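Local coordinates for protein glutamate--tRNA ligase (Methanothermobacter thermautotrophicus, PDB 3AII) that attaches glutamate to tRNA in an ATP-dependent two-step reaction, as a non-discriminating archaeal class I aminoacyl-tRNA synthetase, at residues A[129-134]-A[158-163]. Numbering follows the deposited sequence.
Sequences GRLILR and LGVEWD. With CA (calcium ion), chain E.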
ATOM      1  N   GLY A 129     -13.351  -9.001  19.049  1.00 21.15           N
ATOM      2  CA  GLY A 129     -14.287  -7.910  18.809  1.00 18.82           C
ATOM      3  C   GLY A 129     -14.693  -7.787  17.347  1.00 18.33           C
ATOM      4  O   GLY A 129     -14.544  -8.722  16.571  1.00 21.54           O
ATOM      5  N   ARG A 130     -15.207  -6.622  16.969  1.00 19.48           N
ATOM      6  CA  ARG A 130     -15.624  -6.397  15.591  1.00 17.98           C
ATOM      7  C   ARG A 130     -14.791  -5.319  14.926  1.00 17.64           C
ATOM      8  O   ARG A 130     -14.234  -4.455  15.597  1.00 19.12           O
ATOM      9  CB  ARG A 130     -17.110  -6.031  15.531  1.00 18.76           C
ATOM     10  CG  ARG A 130     -18.008  -7.244  15.761  1.00 24.67           C
ATOM     11  CD  ARG A 130     -19.479  -6.898  15.599  1.00 27.14           C
ATOM     12  NE  ARG A 130     -19.842  -5.778  16.440  1.00 31.91           N
ATOM     13  CZ  ARG A 130     -20.290  -4.615  15.993  1.00 23.57           C
ATOM     14  NH1 ARG A 130     -20.466  -4.415  14.693  1.00 29.85           N
ATOM     15  NH2 ARG A 130     -20.582  -3.658  16.852  1.00 27.42           N
ATOM     16  N   LEU A 131     -14.707  -5.383  13.606  1.00 14.78           N
ATOM     17  CA  LEU A 131     -14.011  -4.366  12.832  1.00 12.49           C
ATOM     18  C   LEU A 131     -14.985  -3.821  11.802  1.00 16.42           C
ATOM     19  O   LEU A 131     -15.613  -4.598  11.073  1.00 15.74           O
ATOM     20  CB  LEU A 131     -12.797  -4.958  12.119  1.00 15.63           C
ATOM     21  CG  LEU A 131     -11.980  -4.041  11.193  1.00 14.64           C
ATOM     22  CD1 LEU A 131     -11.447  -2.850  11.996  1.00 15.99           C
ATOM     23  CD2 LEU A 131     -10.844  -4.773  10.512  1.00 18.45           C
ATOM     24  N   ILE A 132     -15.076  -2.494  11.733  1.00 12.56           N
ATOM     25  CA  ILE A 132     -15.939  -1.820  10.770  1.00 14.75           C
ATOM     26  C   ILE A 132     -15.088  -1.203   9.653  1.00 14.35           C
ATOM     27  O   ILE A 132     -14.078  -0.552   9.912  1.00 16.20           O
ATOM     28  CB  ILE A 132     -16.761  -0.722  11.455  1.00 12.79           C
ATOM     29  CG1 ILE A 132     -17.690  -1.333  12.516  1.00 13.96           C
ATOM     30  CG2 ILE A 132     -17.585   0.040  10.414  1.00 16.41           C
ATOM     31  CD1 ILE A 132     -18.365  -0.287  13.428  1.00 20.94           C
ATOM     32  N   LEU A 133     -15.467  -1.461   8.403  1.00 13.08           N
ATOM     33  CA  LEU A 133     -14.865  -0.750   7.272  1.00 12.51           C
ATOM     34  C   LEU A 133     -15.759   0.449   7.010  1.00 14.20           C
ATOM     35  O   LEU A 133     -16.932   0.280   6.732  1.00 14.86           O
ATOM     36  CB  LEU A 133     -14.800  -1.639   6.022  1.00 12.21           C
ATOM     37  CG  LEU A 133     -14.412  -0.888   4.741  1.00 12.60           C
ATOM     38  CD1 LEU A 133     -12.989  -0.304   4.852  1.00 13.05           C
ATOM     39  CD2 LEU A 133     -14.489  -1.810   3.522  1.00 12.99           C
ATOM     40  N   ARG A 134     -15.217   1.664   7.123  1.00 13.48           N
ATOM     41  CA  ARG A 134     -16.010   2.852   6.868  1.00 14.34           C
ATOM     42  C   ARG A 134     -15.335   3.644   5.762  1.00 17.42           C
ATOM     43  O   ARG A 134     -14.241   4.184   5.952  1.00 17.73           O
ATOM     44  CB  ARG A 134     -16.162   3.705   8.133  1.00 13.54           C
ATOM     45  CG  ARG A 134     -17.012   4.963   7.924  1.00 12.82           C
ATOM     46  CD  ARG A 134     -17.351   5.696   9.255  1.00 14.48           C
ATOM     47  NE  ARG A 134     -16.154   6.312   9.823  1.00 17.59           N
ATOM     48  CZ  ARG A 134     -15.807   6.266  11.111  1.00 18.89           C
ATOM     49  NH1 ARG A 134     -14.691   6.869  11.515  1.00 17.32           N
ATOM     50  NH2 ARG A 134     -16.561   5.616  11.990  1.00 18.66           N
ATOM     51  N   LEU A 158      -4.827  -8.602   1.964  1.00 18.18           N
ATOM     52  CA  LEU A 158      -4.063  -8.513   3.206  1.00 19.59           C
ATOM     53  C   LEU A 158      -4.448  -9.576   4.208  1.00 20.17           C
ATOM     54  O   LEU A 158      -3.732  -9.787   5.181  1.00 25.73           O
ATOM     55  CB  LEU A 158      -4.239  -7.148   3.874  1.00 15.98           C
ATOM     56  CG  LEU A 158      -3.505  -5.986   3.244  1.00 19.62           C
ATOM     57  CD1 LEU A 158      -3.949  -4.693   3.907  1.00 24.50           C
ATOM     58  CD2 LEU A 158      -1.988  -6.203   3.399  1.00 18.36           C
ATOM     59  N   GLY A 159      -5.586 -10.232   3.995  1.00 17.00           N
ATOM     60  CA  GLY A 159      -6.093 -11.190   4.963  1.00 18.84           C
ATOM     61  C   GLY A 159      -6.932 -10.583   6.075  1.00 20.43           C
ATOM     62  O   GLY A 159      -7.183 -11.213   7.103  1.00 19.26           O
ATOM     63  N   VAL A 160      -7.387  -9.353   5.868  1.00 16.21           N
ATOM     64  CA  VAL A 160      -8.190  -8.667   6.864  1.00 16.42           C
ATOM     65  C   VAL A 160      -9.644  -9.110   6.709  1.00 16.17           C
ATOM     66  O   VAL A 160     -10.172  -9.141   5.600  1.00 19.57           O
ATOM     67  CB  VAL A 160      -8.059  -7.136   6.700  1.00 18.67           C
ATOM     68  CG1 VAL A 160      -9.135  -6.390   7.489  1.00 17.19           C
ATOM     69  CG2 VAL A 160      -6.655  -6.676   7.127  1.00 17.53           C
ATOM     70  N   GLU A 161     -10.255  -9.489   7.822  1.00 14.38           N
ATOM     71  CA  GLU A 161     -11.685  -9.783   7.878  1.00 15.51           C
ATOM     72  C   GLU A 161     -12.383  -8.664   8.629  1.00 19.94           C
ATOM     73  O   GLU A 161     -11.820  -8.083   9.559  1.00 16.17           O
ATOM     74  CB  GLU A 161     -11.938 -11.092   8.617  1.00 18.75           C
ATOM     75  CG  GLU A 161     -11.393 -12.328   7.927  1.00 20.52           C
ATOM     76  CD  GLU A 161     -11.820 -13.618   8.625  1.00 28.88           C
ATOM     77  OE1 GLU A 161     -12.065 -13.594   9.851  1.00 32.12           O
ATOM     78  OE2 GLU A 161     -11.908 -14.658   7.944  1.00 45.00           O
ATOM     79  N   TRP A 162     -13.618  -8.356   8.249  1.00 15.71           N
ATOM     80  CA  TRP A 162     -14.353  -7.338   8.984  1.00 14.17           C
ATOM     81  C   TRP A 162     -15.837  -7.682   9.062  1.00 17.01           C
ATOM     82  O   TRP A 162     -16.255  -8.701   8.494  1.00 17.71           O
ATOM     83  CB  TRP A 162     -14.096  -5.947   8.405  1.00 15.91           C
ATOM     84  CG  TRP A 162     -14.564  -5.683   6.993  1.00 14.79           C
ATOM     85  CD1 TRP A 162     -15.655  -4.946   6.624  1.00 14.94           C
ATOM     86  CD2 TRP A 162     -13.910  -6.069   5.775  1.00 16.79           C
ATOM     87  NE1 TRP A 162     -15.743  -4.883   5.252  1.00 13.17           N
ATOM     88  CE2 TRP A 162     -14.681  -5.563   4.707  1.00 14.51           C
ATOM     89  CE3 TRP A 162     -12.766  -6.828   5.478  1.00 13.39           C
ATOM     90  CZ2 TRP A 162     -14.341  -5.763   3.369  1.00 15.12           C
ATOM     91  CZ3 TRP A 162     -12.415  -7.027   4.136  1.00 14.37           C
ATOM     92  CH2 TRP A 162     -13.214  -6.503   3.096  1.00 15.22           C
ATOM     93  N   ASP A 163     -16.611  -6.865   9.773  1.00 14.18           N
ATOM     94  CA  ASP A 163     -17.965  -7.246  10.180  1.00 12.82           C
ATOM     95  C   ASP A 163     -19.087  -6.379   9.613  1.00 16.40           C
ATOM     96  O   ASP A 163     -20.243  -6.799   9.592  1.00 15.38           O
ATOM     97  CB  ASP A 163     -18.079  -7.268  11.708  1.00 17.95           C
ATOM     98  CG  ASP A 163     -17.118  -8.239  12.336  1.00 21.62           C
ATOM     99  OD1 ASP A 163     -17.448  -9.449  12.406  1.00 20.30           O
ATOM    100  OD2 ASP A 163     -16.016  -7.808  12.713  1.00 19.04           O
TER
HETATM  101 CA    CA E1002     -14.341 -10.834  15.366  1.00 28.30          CA
HETATM  102  O   HOH W   1     -16.839 -10.548  14.822  1.00 28.40           O
HETATM  103  O   HOH W   2     -14.194 -12.467  13.872  1.00 25.43           O
HETATM  104  O   HOH W   3     -12.546 -11.412  16.867  1.00 31.83           O
HETATM  105  O   HOH W   4     -15.542 -12.166  17.057  1.00 31.36           O
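Leu131 and Asp163 hold each other by two hydrogen bonds. Asp163 N donates to Leu131 O at 2.8 Å, and Leu131 N donates to Asp163 OD2 at 2.9 Å, nearly straight at 164° and on the anti lone pair of that oxygen. CG of Asp163 lies opposite its carbonyl carbon (chi1 -60°), which turns the carboxylate toward Leu131 N. Its OD1 accepts a hydrogen bond from a water at 2.7 Å, and that water binds the calcium ion, which Gly129 O ligates directly at 2.4 Å. The aliphatic CB and CG of Arg130 run past the same carboxylate; the Arg130 guanidinium stays apart, NE 5.7 Å from Asp163 OD2.

Further in, Leu133 CB lies over one face of the Trp162 indole, 3.5 Å from CD1, while NE1 is hydrogen-bonded to Thr165 OG1. Leu131 rests CG against Trp162 CB and sends CD2 to Val160 CG1, 3.8 Å away. Leu155 of helix 147-158 touches Leu133, Val160 and Trp162.

The loop delivers the chain from that helix into strand 164-167, parallel to 130-135, completing a beta-alpha-beta crossover of the catalytic domain. Just ahead of that strand, one carboxylate binds Leu131 N and, through water, reaches the calcium ion.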